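Local coordinates for Epf (Streptococcus pyogenes, PDB 4ES8), which acts as a cell-surface adhesin that binds host cells through an N-terminal domain containing a carbohydrate-binding module, at residues G30-S35 / S40-S45; P65-H70 / Y77-K82; K110-K115 / I295-S300; I133-N138 / S151-N156. All coordinates share one frame; numbering follows the deposited sequence. Where two conformers were deposited one is given.

Contact 1. Residues G30-S35 / S40-S45; sequences GTWEVS and SGRFFS. With ACT (acetate ion), chain D.
Thr31 O accepts a hydrogen bond from Ser40 N (3.1 Å, N-H...O 157°), and a water bridges Thr31 N to Ser40 OG. Thr31 OG1 accepts from Glu33 N, an ST turn spanning Trp32. The Trp32 indole lies against the aliphatic run of Arg42, CE3 3.5 Å from Arg42 CD, with ring and guanidinium planes 74° apart. Arg42 CG lies between its backbone N and carbonyl carbon (chi1 41°) and the chain runs extended to NE, laying CB to NE along the indole. Trp32 O receives Arg42 NH2 (3.1 Å), and a second water joins Trp32 O, Ser40 O and Arg42 NE. The Val34 CG2 methyl approaches the guanidinium obliquely, 3.6 Å from Arg42 NH2. An acetate, probably from the crystallisation liquor, takes Arg42 NH1 at OXT (2.8 Å), NH2 at O (2.9 Å) and Ile57 N; NH1 also donates to His55 O. Loop 30-35 packs at the start of strand 41-46, which pairs with 51-54 and 97-105, while Trp32 and Arg42 meet Ile78 in the other sheet.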
loop_
_atom_site.group_PDB
_atom_site.type_symbol
_atom_site.label_atom_id
_atom_site.label_comp_id
_atom_site.label_asym_id
_atom_site.label_seq_id
_atom_site.Cartn_x
_atom_site.Cartn_y
_atom_site.Cartn_z
ATOM N N GLY A 30 15.698 -6.108 -7.514
ATOM C CA GLY A 30 16.018 -7.148 -8.478
ATOM C C GLY A 30 17.079 -8.112 -7.999
ATOM O O GLY A 30 18.034 -8.417 -8.726
ATOM N N THR A 31 16.896 -8.638 -6.778
ATOM C CA THR A 31 17.873 -9.582 -6.251
ATOM C C THR A 31 17.232 -10.626 -5.348
ATOM O O THR A 31 16.270 -10.332 -4.595
ATOM C CB THR A 31 19.020 -8.823 -5.475
ATOM O OG1 THR A 31 19.980 -9.783 -5.017
ATOM C CG2 THR A 31 18.510 -8.000 -4.275
ATOM N N TRP A 32 17.843 -11.827 -5.367
ATOM C CA TRP A 32 17.494 -12.925 -4.465
ATOM C C TRP A 32 18.316 -12.899 -3.147
ATOM O O TRP A 32 17.985 -13.647 -2.225
ATOM C CB TRP A 32 17.689 -14.302 -5.119
ATOM C CG TRP A 32 16.939 -14.512 -6.389
ATOM C CD1 TRP A 32 17.462 -14.939 -7.575
ATOM C CD2 TRP A 32 15.514 -14.451 -6.572
ATOM N NE1 TRP A 32 16.459 -15.123 -8.501
ATOM C CE2 TRP A 32 15.251 -14.814 -7.917
ATOM C CE3 TRP A 32 14.428 -14.098 -5.736
ATOM C CZ2 TRP A 32 13.949 -14.862 -8.442
ATOM C CZ3 TRP A 32 13.144 -14.096 -6.277
ATOM C CH2 TRP A 32 12.915 -14.459 -7.617
ATOM N N GLU A 33 19.413 -12.114 -3.107
ATOM C CA GLU A 33 20.285 -12.031 -1.926
ATOM C C GLU A 33 19.415 -11.664 -0.724
ATOM O O GLU A 33 18.878 -10.566 -0.648
ATOM C CB GLU A 33 21.413 -11.021 -2.174
ATOM C CG GLU A 33 22.458 -11.120 -1.070
ATOM C CD GLU A 33 23.601 -10.135 -1.187
ATOM O OE1 GLU A 33 23.514 -9.190 -2.003
ATOM O OE2 GLU A 33 24.610 -10.341 -0.479
ATOM N N VAL A 34 19.223 -12.624 0.165
ATOM C CA VAL A 34 18.226 -12.552 1.230
ATOM C C VAL A 34 18.366 -11.274 2.089
ATOM O O VAL A 34 17.364 -10.599 2.302
ATOM C CB VAL A 34 18.259 -13.860 2.064
ATOM C CG1 VAL A 34 17.368 -13.790 3.288
ATOM C CG2 VAL A 34 17.879 -15.061 1.203
ATOM N N SER A 35 19.595 -10.935 2.528
ATOM C CA SER A 35 19.901 -9.782 3.388
ATOM C C SER A 35 19.908 -8.453 2.646
ATOM O O SER A 35 19.920 -7.388 3.284
ATOM C CB SER A 35 21.273 -9.969 4.038
ATOM O OG SER A 35 22.326 -9.806 3.098
ATOM N N SER A 40 13.670 -9.844 -3.008
ATOM C CA SER A 40 12.307 -10.346 -3.116
ATOM C C SER A 40 12.213 -11.758 -2.561
ATOM O O SER A 40 13.198 -12.498 -2.617
ATOM C CB SER A 40 11.841 -10.327 -4.572
ATOM O OG SER A 40 11.829 -9.002 -5.070
ATOM N N GLY A 41 11.036 -12.107 -2.026
ATOM C CA GLY A 41 10.770 -13.446 -1.509
ATOM C C GLY A 41 10.455 -14.413 -2.634
ATOM O O GLY A 41 9.963 -14.023 -3.706
ATOM N N ARG A 42 10.699 -15.690 -2.375
ATOM C CA ARG A 42 10.538 -16.752 -3.355
ATOM C C ARG A 42 10.060 -17.973 -2.570
ATOM O O ARG A 42 10.662 -18.335 -1.558
ATOM C CB ARG A 42 11.873 -17.002 -4.098
ATOM C CG ARG A 42 13.085 -16.961 -3.152
ATOM C CD ARG A 42 14.377 -17.145 -3.931
ATOM N NE ARG A 42 15.495 -16.576 -3.182
ATOM C CZ ARG A 42 16.432 -17.297 -2.571
ATOM N NH1 ARG A 42 16.352 -18.631 -2.553
ATOM N NH2 ARG A 42 17.420 -16.693 -1.919
ATOM N N PHE A 43 8.922 -18.536 -2.981
ATOM C CA PHE A 43 8.283 -19.600 -2.201
ATOM C C PHE A 43 7.673 -20.649 -3.091
ATOM O O PHE A 43 7.465 -20.396 -4.281
ATOM C CB PHE A 43 7.127 -18.977 -1.383
ATOM C CG PHE A 43 7.510 -17.837 -0.468
ATOM C CD1 PHE A 43 7.552 -16.524 -0.941
ATOM C CD2 PHE A 43 7.859 -18.076 0.857
ATOM C CE1 PHE A 43 7.911 -15.463 -0.096
ATOM C CE2 PHE A 43 8.236 -17.015 1.703
ATOM C CZ PHE A 43 8.260 -15.716 1.221
ATOM N N PHE A 44 7.285 -21.803 -2.503
ATOM C CA PHE A 44 6.596 -22.804 -3.289
ATOM C C PHE A 44 5.634 -23.560 -2.418
ATOM O O PHE A 44 5.712 -23.505 -1.182
ATOM C CB PHE A 44 7.579 -23.779 -3.982
ATOM C CG PHE A 44 8.264 -24.692 -2.988
ATOM C CD1 PHE A 44 9.372 -24.253 -2.266
ATOM C CD2 PHE A 44 7.833 -25.997 -2.811
ATOM C CE1 PHE A 44 10.012 -25.102 -1.339
ATOM C CE2 PHE A 44 8.468 -26.852 -1.882
ATOM C CZ PHE A 44 9.555 -26.394 -1.161
ATOM N N SER A 45 4.734 -24.286 -3.074
ATOM C CA SER A 45 3.761 -25.128 -2.398
ATOM C C SER A 45 3.521 -26.401 -3.182
ATOM O O SER A 45 2.890 -26.363 -4.243
ATOM C CB SER A 45 2.442 -24.387 -2.210
ATOM O OG SER A 45 1.501 -25.225 -1.546
HETATM C C ACT D . 19.094 -19.558 -0.501
HETATM O O ACT D . 19.068 -18.340 -0.224
HETATM O OXT ACT D . 18.256 -20.188 -1.169
HETATM C CH3 ACT D . 20.274 -20.424 -0.026
HETATM O O HOH W 1 14.290 -7.764 -5.637
HETATM O O HOH W 2 15.309 -14.127 -1.731
#

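Contact 2. Residues P65-H70 / Y77-K82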
loop_
_atom_site.group_PDB
_atom_site.type_symbol
_atom_site.label_atom_id
_atom_site.label_comp_id
_atom_site.label_asym_id
_atom_site.label_seq_id
_atom_site.Cartn_x
_atom_site.Cartn_y
_atom_site.Cartn_z
ATOM N N PRO A 65 23.093 -13.752 -12.129
ATOM C CA PRO A 65 21.984 -13.467 -13.050
ATOM C C PRO A 65 21.550 -14.719 -13.799
ATOM O O PRO A 65 22.337 -15.659 -14.001
ATOM C CB PRO A 65 22.563 -12.423 -14.028
ATOM C CG PRO A 65 23.899 -12.068 -13.522
ATOM C CD PRO A 65 24.362 -13.159 -12.604
ATOM N N GLY A 66 20.295 -14.719 -14.213
ATOM C CA GLY A 66 19.719 -15.824 -14.973
ATOM C C GLY A 66 18.843 -16.764 -14.162
ATOM O O GLY A 66 18.543 -16.500 -12.994
ATOM N N TRP A 67 18.431 -17.860 -14.787
ATOM C CA TRP A 67 17.560 -18.854 -14.167
ATOM C C TRP A 67 18.282 -19.610 -13.061
ATOM O O TRP A 67 19.371 -20.143 -13.288
ATOM C CB TRP A 67 17.042 -19.860 -15.189
ATOM C CG TRP A 67 16.084 -19.270 -16.173
ATOM C CD1 TRP A 67 16.340 -18.927 -17.473
ATOM C CD2 TRP A 67 14.713 -18.938 -15.928
ATOM N NE1 TRP A 67 15.195 -18.434 -18.063
ATOM C CE2 TRP A 67 14.186 -18.415 -17.132
ATOM C CE3 TRP A 67 13.866 -19.055 -14.808
ATOM C CZ2 TRP A 67 12.862 -17.975 -17.240
ATOM C CZ3 TRP A 67 12.566 -18.594 -14.909
ATOM C CH2 TRP A 67 12.064 -18.091 -16.121
ATOM N N ARG A 68 17.659 -19.657 -11.890
ATOM C CA ARG A 68 18.205 -20.322 -10.696
ATOM C C ARG A 68 17.348 -21.525 -10.316
ATOM O O ARG A 68 16.136 -21.376 -10.080
ATOM C CB ARG A 68 18.269 -19.334 -9.500
ATOM C CG ARG A 68 19.020 -18.021 -9.765
ATOM C CD ARG A 68 20.525 -18.082 -9.442
ATOM N NE ARG A 68 21.244 -19.078 -10.247
ATOM C CZ ARG A 68 21.786 -18.838 -11.438
ATOM N NH1 ARG A 68 21.665 -17.641 -12.002
ATOM N NH2 ARG A 68 22.449 -19.797 -12.076
ATOM N N GLU A 69 17.962 -22.697 -10.222
ATOM C CA GLU A 69 17.225 -23.924 -9.907
ATOM C C GLU A 69 16.725 -23.977 -8.462
ATOM O O GLU A 69 17.412 -23.510 -7.534
ATOM C CB GLU A 69 18.080 -25.189 -10.162
ATOM C CG GLU A 69 19.282 -25.372 -9.233
ATOM C CD GLU A 69 20.460 -26.120 -9.835
ATOM O OE1 GLU A 69 20.894 -25.778 -10.958
ATOM O OE2 GLU A 69 20.938 -27.068 -9.181
ATOM N N HIS A 70 15.554 -24.607 -8.278
ATOM C CA HIS A 70 15.079 -24.970 -6.933
ATOM C C HIS A 70 16.130 -25.956 -6.388
ATOM O O HIS A 70 16.411 -26.972 -7.052
ATOM C CB HIS A 70 13.691 -25.636 -7.025
ATOM C CG HIS A 70 12.980 -25.759 -5.713
ATOM N ND1 HIS A 70 11.772 -26.431 -5.611
ATOM C CD2 HIS A 70 13.348 -25.324 -4.480
ATOM C CE1 HIS A 70 11.423 -26.345 -4.334
ATOM N NE2 HIS A 70 12.322 -25.666 -3.626
ATOM N N TYR A 77 12.567 -23.239 -11.744
ATOM C CA TYR A 77 13.661 -22.287 -11.795
ATOM C C TYR A 77 13.046 -20.926 -11.649
ATOM O O TYR A 77 11.887 -20.735 -12.035
ATOM C CB TYR A 77 14.442 -22.376 -13.138
ATOM C CG TYR A 77 15.342 -23.588 -13.261
ATOM C CD1 TYR A 77 14.814 -24.880 -13.292
ATOM C CD2 TYR A 77 16.717 -23.441 -13.416
ATOM C CE1 TYR A 77 15.647 -26.001 -13.411
ATOM C CE2 TYR A 77 17.555 -24.551 -13.556
ATOM C CZ TYR A 77 17.015 -25.824 -13.552
ATOM O OH TYR A 77 17.859 -26.916 -13.660
ATOM N N ILE A 78 13.810 -19.969 -11.133
ATOM C CA ILE A 78 13.321 -18.600 -10.929
ATOM C C ILE A 78 14.347 -17.613 -11.473
ATOM O O ILE A 78 15.547 -17.922 -11.511
ATOM C CB ILE A 78 13.011 -18.359 -9.440
ATOM C CG1 ILE A 78 14.266 -18.566 -8.547
ATOM C CG2 ILE A 78 11.803 -19.255 -9.008
ATOM C CD1 ILE A 78 13.991 -18.268 -7.039
ATOM N N LYS A 79 13.889 -16.419 -11.874
ATOM C CA LYS A 79 14.804 -15.433 -12.469
ATOM C C LYS A 79 14.358 -14.043 -12.120
ATOM O O LYS A 79 13.159 -13.729 -12.204
ATOM C CB LYS A 79 14.867 -15.601 -14.003
ATOM C CG LYS A 79 15.811 -14.639 -14.729
ATOM C CD LYS A 79 15.936 -14.971 -16.250
ATOM C CE LYS A 79 14.640 -14.848 -17.041
ATOM N NZ LYS A 79 14.139 -13.444 -17.122
ATOM N N ILE A 80 15.319 -13.213 -11.705
ATOM C CA ILE A 80 15.004 -11.840 -11.346
ATOM C C ILE A 80 16.021 -10.903 -11.965
ATOM O O ILE A 80 17.201 -11.274 -12.189
ATOM C CB ILE A 80 14.974 -11.692 -9.792
ATOM C CG1 ILE A 80 14.211 -10.444 -9.331
ATOM C CG2 ILE A 80 16.398 -11.760 -9.172
ATOM C CD1 ILE A 80 13.928 -10.464 -7.777
ATOM N N ASP A 81 15.550 -9.714 -12.291
ATOM C CA ASP A 81 16.448 -8.664 -12.746
ATOM C C ASP A 81 15.856 -7.325 -12.308
ATOM O O ASP A 81 14.869 -7.288 -11.550
ATOM C CB ASP A 81 16.756 -8.761 -14.245
ATOM C CG ASP A 81 15.579 -8.589 -15.158
ATOM O OD1 ASP A 81 14.600 -7.908 -14.752
ATOM O OD2 ASP A 81 15.636 -9.104 -16.291
ATOM N N LYS A 82 16.452 -6.213 -12.761
ATOM C CA LYS A 82 16.074 -4.887 -12.310
ATOM C C LYS A 82 14.591 -4.560 -12.510
ATOM O O LYS A 82 14.062 -3.741 -11.771
ATOM C CB LYS A 82 16.944 -3.833 -13.044
ATOM C CG LYS A 82 16.916 -2.440 -12.433
ATOM C CD LYS A 82 17.600 -1.410 -13.339
ATOM C CE LYS A 82 17.362 0.012 -12.884
ATOM N NZ LYS A 82 17.993 0.298 -11.568
HETATM O O HOH W 3 17.744 -14.692 -11.107
HETATM O O HOH W 4 18.660 -12.441 -14.237
HETATM O O HOH W 5 20.412 -26.737 -13.581
#
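Trp67 and Lys79 form the closely packed flank of this antiparallel hairpin. Lys79 runs across one face of the indole: CB sits 3.8 Å from the centroid of the Trp67 six-membered ring, 18° off its normal, and the bend at chi3 (63°) brings CE over the ring, 3.6 Å from Trp67 CE2. The ammonium itself gains little, since Lys79 NZ is 5.2 Å from that centroid, at most a weak cation-pi attraction. Beside it, Glu69 lies over one face of the Tyr77 ring, its CA 3.7 Å from the ring centroid, a CH-pi contact at the non-hydrogen-bonded pair. Trp67 CE3 touches Tyr77 CB and so links the Trp67-Lys79 and Tyr77-Glu69 pairs. The backbones are tied at Arg68 and Ile78 by two bonds, Arg68 N to Ile78 O (2.8 Å) and Ile78 N to Arg68 O (2.9 Å).

Toward Gly66 the strands part and water takes over. One water links Gly66 O to Ile80 N, another Gly66 N to Ile80 O; at the other end a third lies between Glu69 OE1 and Tyr77 OH. The Arg68 guanidinium leads away to Lys64 O. The contact is therefore held by one pair of backbone hydrogen bonds and by aliphatic C-H groups laid over aromatic faces, and both rings also have outside cation-pi partners, Arg88 for Trp67 and Lys90 for Tyr77.

Contact 3. Residues K110-K115 / I295-S300; sequences KDHDYK and IKQKQS
His112 and Gln297 reach toward each other from opposite directions, and their flat groups meet nearly perpendicular, ring and amide planes 82° apart. The approach is made by His112 CE1, 3.4 Å from Gln297 NE2, which lies oblique to the imidazole. Gln299 crosses at about a right angle to His112: its OE1 comes in at the ring edge, near the plane, 3.2 Å from His112 CE1, with the amide turned 46° from the ring. A carbonyl oxygen facing that polarised carbon is consistent with a weak C-H...O attraction. Both ring nitrogens are engaged by other residues, ND1 with Asp213 OD2 and NE2 with Glu246 O, which fixes the rotation of the imidazole and leaves CE1 to face the glutamines.

The contact joins two domains: His112 precedes strand 113-123 of the N-terminal module, whereas Gln297 ends strand 290-297 of the four-stranded antiparallel sheet, probably the fibronectin-like domain.

The two glutamines are themselves locked together. Gln297 NE2 donates to Gln299 OE1 (3.0 Å), the acceptor lying in the Gln297 amide plane. The oxygen of the same amide, Gln297 OE1, accepts from two backbone N-H groups: Ser300 N (2.9 Å) in the carbonyl plane, and Gln299 N (2.9 Å) from above it. The bend at chi2 of Gln297 (-54°) folds the amide back over the turn 298-300 to make these bonds.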
loop_
_atom_site.group_PDB
_atom_site.type_symbol
_atom_site.label_atom_id
_atom_site.label_comp_id
_atom_site.label_asym_id
_atom_site.label_seq_id
_atom_site.Cartn_x
_atom_site.Cartn_y
_atom_site.Cartn_z
ATOM N N LYS A 110 -1.001 2.721 8.259
ATOM C CA LYS A 110 -2.221 1.980 8.597
ATOM C C LYS A 110 -3.445 2.743 8.104
ATOM O O LYS A 110 -3.528 3.964 8.287
ATOM C CB LYS A 110 -2.308 1.817 10.124
ATOM C CG LYS A 110 -3.517 0.980 10.586
ATOM C CD LYS A 110 -3.558 0.762 12.106
ATOM C CE LYS A 110 -3.964 2.007 12.875
ATOM N NZ LYS A 110 -4.154 1.722 14.331
ATOM N N ASP A 111 -4.389 2.022 7.476
ATOM C CA ASP A 111 -5.677 2.556 7.059
ATOM C C ASP A 111 -5.568 3.590 5.917
ATOM O O ASP A 111 -6.449 4.417 5.752
ATOM C CB ASP A 111 -6.437 3.141 8.270
ATOM C CG ASP A 111 -7.925 3.321 8.097
ATOM O OD1 ASP A 111 -8.570 2.426 7.507
ATOM O OD2 ASP A 111 -8.457 4.323 8.612
ATOM N N HIS A 112 -4.500 3.505 5.107
ATOM C CA HIS A 112 -4.363 4.306 3.898
ATOM C C HIS A 112 -4.727 3.398 2.716
ATOM O O HIS A 112 -4.715 2.164 2.858
ATOM C CB HIS A 112 -2.930 4.848 3.777
ATOM C CG HIS A 112 -2.719 6.215 4.371
ATOM N ND1 HIS A 112 -1.853 7.122 3.774
ATOM C CD2 HIS A 112 -3.236 6.776 5.495
ATOM C CE1 HIS A 112 -1.853 8.197 4.550
ATOM N NE2 HIS A 112 -2.656 8.032 5.616
ATOM N N ASP A 113 -5.060 4.006 1.575
ATOM C CA ASP A 113 -5.423 3.312 0.346
ATOM C C ASP A 113 -4.254 3.345 -0.614
ATOM O O ASP A 113 -3.603 4.400 -0.753
ATOM C CB ASP A 113 -6.651 3.977 -0.278
ATOM C CG ASP A 113 -7.897 3.813 0.565
ATOM O OD1 ASP A 113 -8.124 2.718 1.062
ATOM O OD2 ASP A 113 -8.603 4.804 0.775
ATOM N N TYR A 114 -3.983 2.200 -1.283
ATOM C CA TYR A 114 -2.852 2.098 -2.197
ATOM C C TYR A 114 -3.281 1.535 -3.534
ATOM O O TYR A 114 -4.298 0.825 -3.626
ATOM C CB TYR A 114 -1.740 1.232 -1.586
ATOM C CG TYR A 114 -1.135 1.884 -0.360
ATOM C CD1 TYR A 114 -0.105 2.814 -0.481
ATOM C CD2 TYR A 114 -1.650 1.639 0.916
ATOM C CE1 TYR A 114 0.422 3.463 0.640
ATOM C CE2 TYR A 114 -1.135 2.287 2.043
ATOM C CZ TYR A 114 -0.107 3.201 1.898
ATOM O OH TYR A 114 0.391 3.834 3.017
ATOM N N LYS A 115 -2.509 1.883 -4.568
ATOM C CA LYS A 115 -2.735 1.426 -5.936
ATOM C C LYS A 115 -1.458 0.801 -6.460
ATOM O O LYS A 115 -0.461 1.510 -6.614
ATOM C CB LYS A 115 -3.176 2.590 -6.844
ATOM C CG LYS A 115 -3.316 2.211 -8.326
ATOM C CD LYS A 115 -3.452 3.448 -9.224
ATOM C CE LYS A 115 -3.771 3.060 -10.655
ATOM N NZ LYS A 115 -3.920 4.247 -11.543
ATOM N N ILE A 295 -7.450 20.661 3.235
ATOM C CA ILE A 295 -6.732 19.492 3.743
ATOM C C ILE A 295 -5.992 18.823 2.592
ATOM O O ILE A 295 -6.608 18.444 1.588
ATOM C CB ILE A 295 -7.704 18.520 4.456
ATOM C CG1 ILE A 295 -8.468 19.244 5.619
ATOM C CG2 ILE A 295 -6.966 17.283 4.999
ATOM C CD1 ILE A 295 -9.566 18.447 6.314
ATOM N N LYS A 296 -4.674 18.648 2.759
ATOM C CA LYS A 296 -3.858 18.000 1.736
ATOM C C LYS A 296 -3.385 16.675 2.272
ATOM O O LYS A 296 -2.824 16.642 3.360
ATOM C CB LYS A 296 -2.650 18.882 1.382
ATOM C CG LYS A 296 -1.718 18.242 0.329
ATOM C CD LYS A 296 -0.474 19.114 0.128
ATOM C CE LYS A 296 0.486 18.545 -0.880
ATOM N NZ LYS A 296 1.855 19.100 -0.685
ATOM N N GLN A 297 -3.648 15.571 1.543
ATOM C CA GLN A 297 -3.130 14.273 1.974
ATOM C C GLN A 297 -1.646 14.262 1.572
ATOM O O GLN A 297 -1.359 14.241 0.376
ATOM C CB GLN A 297 -3.939 13.141 1.331
ATOM C CG GLN A 297 -4.105 11.932 2.257
ATOM C CD GLN A 297 -2.771 11.432 2.752
ATOM O OE1 GLN A 297 -1.915 11.065 1.934
ATOM N NE2 GLN A 297 -2.511 11.538 4.065
ATOM N N LYS A 298 -0.715 14.325 2.541
ATOM C CA LYS A 298 0.702 14.500 2.174
ATOM C C LYS A 298 1.290 13.354 1.387
ATOM O O LYS A 298 2.212 13.582 0.604
ATOM C CB LYS A 298 1.573 14.737 3.395
ATOM C CG LYS A 298 1.395 16.090 4.043
ATOM C CD LYS A 298 2.244 16.080 5.282
ATOM C CE LYS A 298 2.809 17.419 5.584
ATOM N NZ LYS A 298 3.744 17.317 6.735
ATOM N N GLN A 299 0.787 12.127 1.581
ATOM C CA GLN A 299 1.374 10.999 0.864
ATOM C C GLN A 299 0.779 10.852 -0.536
ATOM O O GLN A 299 1.529 10.619 -1.484
ATOM C CB GLN A 299 1.215 9.688 1.650
ATOM C CG GLN A 299 2.051 9.666 2.933
ATOM C CD GLN A 299 1.499 10.508 4.054
ATOM O OE1 GLN A 299 0.296 10.549 4.312
ATOM N NE2 GLN A 299 2.391 11.164 4.775
ATOM N N SER A 300 -0.563 10.929 -0.674
ATOM C CA SER A 300 -1.175 10.742 -1.988
ATOM C C SER A 300 -1.116 12.016 -2.841
ATOM O O SER A 300 -1.336 11.952 -4.052
ATOM C CB SER A 300 -2.627 10.323 -1.821
ATOM O OG SER A 300 -3.373 11.433 -1.338
#

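Contact 4. Residues I133-N138 / S151-N156; sequences IGSAFN and SKYASN
In the conformer described here, one of two, the ring of Tyr153 is sandwiched: the backbone at Ser135 lies on one face, where Ser135 N is 3.5 Å above the plane and offset toward the rim, and Lys152 CB sits over the centre of the opposite face, 4.0 Å above it. On the Ser135 side the closest approaches are Ser135 N to Tyr153 CE2 (3.5 Å) and Ser135 CB to Tyr153 CZ (3.6 Å). The latter belongs to a CH-pi contact, CB 28° off the ring normal. Tyr153 CG stands anti to its carbonyl carbon (chi1 -46°), swinging the ring over Gly134 and Ser135. One residue on, Ala154 CB meets Ile133 CG2 at 3.9 Å, and both also touch Phe178 of strand 172-180. The helical turn 150-153 and the start of strand 154-159 are thereby laid on the end of strand 127-135. The fit thus depends on shape and on the ring lying flat on the peptide, while polar Ser135 O is satisfied by Ser187 OG and Lys102 NZ.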
loop_
_atom_site.group_PDB
_atom_site.type_symbol
_atom_site.label_atom_id
_atom_site.label_comp_id
_atom_site.label_asym_id
_atom_site.label_seq_id
_atom_site.Cartn_x
_atom_site.Cartn_y
_atom_site.Cartn_z
ATOM N N ILE A 133 -2.299 -9.740 -1.649
ATOM C CA ILE A 133 -1.515 -8.877 -0.765
ATOM C C ILE A 133 -1.061 -9.759 0.394
ATOM O O ILE A 133 -1.817 -10.634 0.842
ATOM C CB ILE A 133 -2.312 -7.643 -0.269
ATOM C CG1 ILE A 133 -2.950 -6.881 -1.457
ATOM C CG2 ILE A 133 -1.419 -6.708 0.590
ATOM C CD1 ILE A 133 -1.983 -6.376 -2.516
ATOM N N GLY A 134 0.151 -9.538 0.884
ATOM C CA GLY A 134 0.602 -10.314 2.023
ATOM C C GLY A 134 1.559 -9.539 2.904
ATOM O O GLY A 134 1.856 -8.368 2.651
ATOM N N SER A 135 2.062 -10.218 3.948
ATOM C CA SER A 135 3.116 -9.620 4.763
ATOM C C SER A 135 4.370 -9.416 3.909
ATOM O O SER A 135 4.562 -10.106 2.901
ATOM C CB SER A 135 3.463 -10.560 5.914
ATOM O OG SER A 135 3.847 -11.837 5.432
ATOM N N ALA A 136 5.261 -8.496 4.319
ATOM C CA ALA A 136 6.511 -8.368 3.587
ATOM C C ALA A 136 7.345 -9.618 3.750
ATOM O O ALA A 136 7.272 -10.275 4.797
ATOM C CB ALA A 136 7.299 -7.168 4.125
ATOM N N PHE A 137 8.139 -9.947 2.730
ATOM C CA PHE A 137 9.157 -10.996 2.828
ATOM C C PHE A 137 10.090 -10.527 3.947
ATOM O O PHE A 137 10.514 -9.362 3.949
ATOM C CB PHE A 137 9.872 -11.147 1.499
ATOM C CG PHE A 137 11.195 -11.886 1.576
ATOM C CD1 PHE A 137 11.265 -13.169 2.126
ATOM C CD2 PHE A 137 12.347 -11.341 1.015
ATOM C CE1 PHE A 137 12.478 -13.870 2.154
ATOM C CE2 PHE A 137 13.554 -12.047 1.037
ATOM C CZ PHE A 137 13.610 -13.304 1.613
ATOM N N ASN A 138 10.314 -11.392 4.932
ATOM C CA ASN A 138 11.038 -10.977 6.135
ATOM C C ASN A 138 12.570 -11.185 6.066
ATOM O O ASN A 138 13.224 -11.067 7.099
ATOM C CB ASN A 138 10.424 -11.657 7.379
ATOM C CG ASN A 138 10.824 -13.095 7.558
ATOM O OD1 ASN A 138 11.500 -13.671 6.715
ATOM N ND2 ASN A 138 10.500 -13.674 8.734
ATOM N N SER A 151 -6.282 -11.409 4.524
ATOM C CA SER A 151 -7.238 -10.597 5.262
ATOM C C SER A 151 -6.691 -10.059 6.595
ATOM O O SER A 151 -7.382 -9.268 7.240
ATOM C CB SER A 151 -8.543 -11.345 5.476
ATOM O OG SER A 151 -8.305 -12.498 6.260
ATOM N N LYS A 152 -5.485 -10.471 7.004
ATOM C CA LYS A 152 -4.832 -9.900 8.183
ATOM C C LYS A 152 -4.117 -8.599 7.830
ATOM O O LYS A 152 -3.849 -7.787 8.730
ATOM C CB LYS A 152 -3.754 -10.873 8.734
ATOM C CG LYS A 152 -4.267 -12.197 9.272
ATOM C CD LYS A 152 -3.061 -13.066 9.634
ATOM C CE LYS A 152 -3.438 -14.472 10.037
ATOM N NZ LYS A 152 -2.236 -15.290 10.344
ATOM N N TYR A 153 -3.788 -8.389 6.526
ATOM C CA TYR A 153 -2.974 -7.236 6.103
ATOM C C TYR A 153 -3.711 -6.215 5.257
ATOM O O TYR A 153 -3.342 -5.038 5.279
ATOM C CB TYR A 153 -1.736 -7.726 5.328
ATOM C CG TYR A 153 -1.035 -8.877 6.018
ATOM C CD1 TYR A 153 -0.333 -8.684 7.208
ATOM C CD2 TYR A 153 -1.114 -10.168 5.512
ATOM C CE1 TYR A 153 0.297 -9.743 7.857
ATOM C CE2 TYR A 153 -0.497 -11.241 6.158
ATOM C CZ TYR A 153 0.203 -11.024 7.335
ATOM O OH TYR A 153 0.828 -12.071 7.970
ATOM N N ALA A 154 -4.719 -6.646 4.491
ATOM C CA ALA A 154 -5.409 -5.748 3.605
ATOM C C ALA A 154 -6.883 -6.016 3.581
ATOM O O ALA A 154 -7.326 -7.170 3.720
ATOM C CB ALA A 154 -4.846 -5.941 2.191
ATOM N N SER A 155 -7.637 -4.934 3.399
ATOM C CA SER A 155 -9.060 -5.008 3.140
ATOM C C SER A 155 -9.367 -4.405 1.769
ATOM O O SER A 155 -8.531 -3.693 1.162
ATOM C CB SER A 155 -9.859 -4.288 4.218
ATOM O OG SER A 155 -9.643 -2.893 4.120
ATOM N N ASN A 156 -10.577 -4.708 1.257
ATOM C CA ASN A 156 -11.082 -4.104 0.020
ATOM C C ASN A 156 -10.147 -4.348 -1.173
ATOM O O ASN A 156 -9.997 -3.460 -2.029
ATOM C CB ASN A 156 -11.287 -2.589 0.231
ATOM C CG ASN A 156 -12.127 -2.267 1.456
ATOM O OD1 ASN A 156 -13.314 -2.566 1.514
ATOM N ND2 ASN A 156 -11.527 -1.675 2.475
#

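Contacts 1, 2 and 4 lie in the N-terminal module, and contact 3 sits at its junction with the following domain. Contacts 1 and 2 come in series, centres 10 Å apart, and touch: Arg42 CD lies 3.3 Å from Ile78 CD1, so the two sheets meet there. Contact 4, about 17 Å from contact 1 between centres, also reaches the sheet of strands 41-46 and 127-135. It is nested inside the long loop closed by contact 3, about 17 Å away between centres. Contacts 2, 3 and 4 share the sheet running from strand 68-69 to strand 154-159; contacts 2 and 3 are about 35 Å apart between centres, so this sheet spans the module from hairpin to interdomain junction.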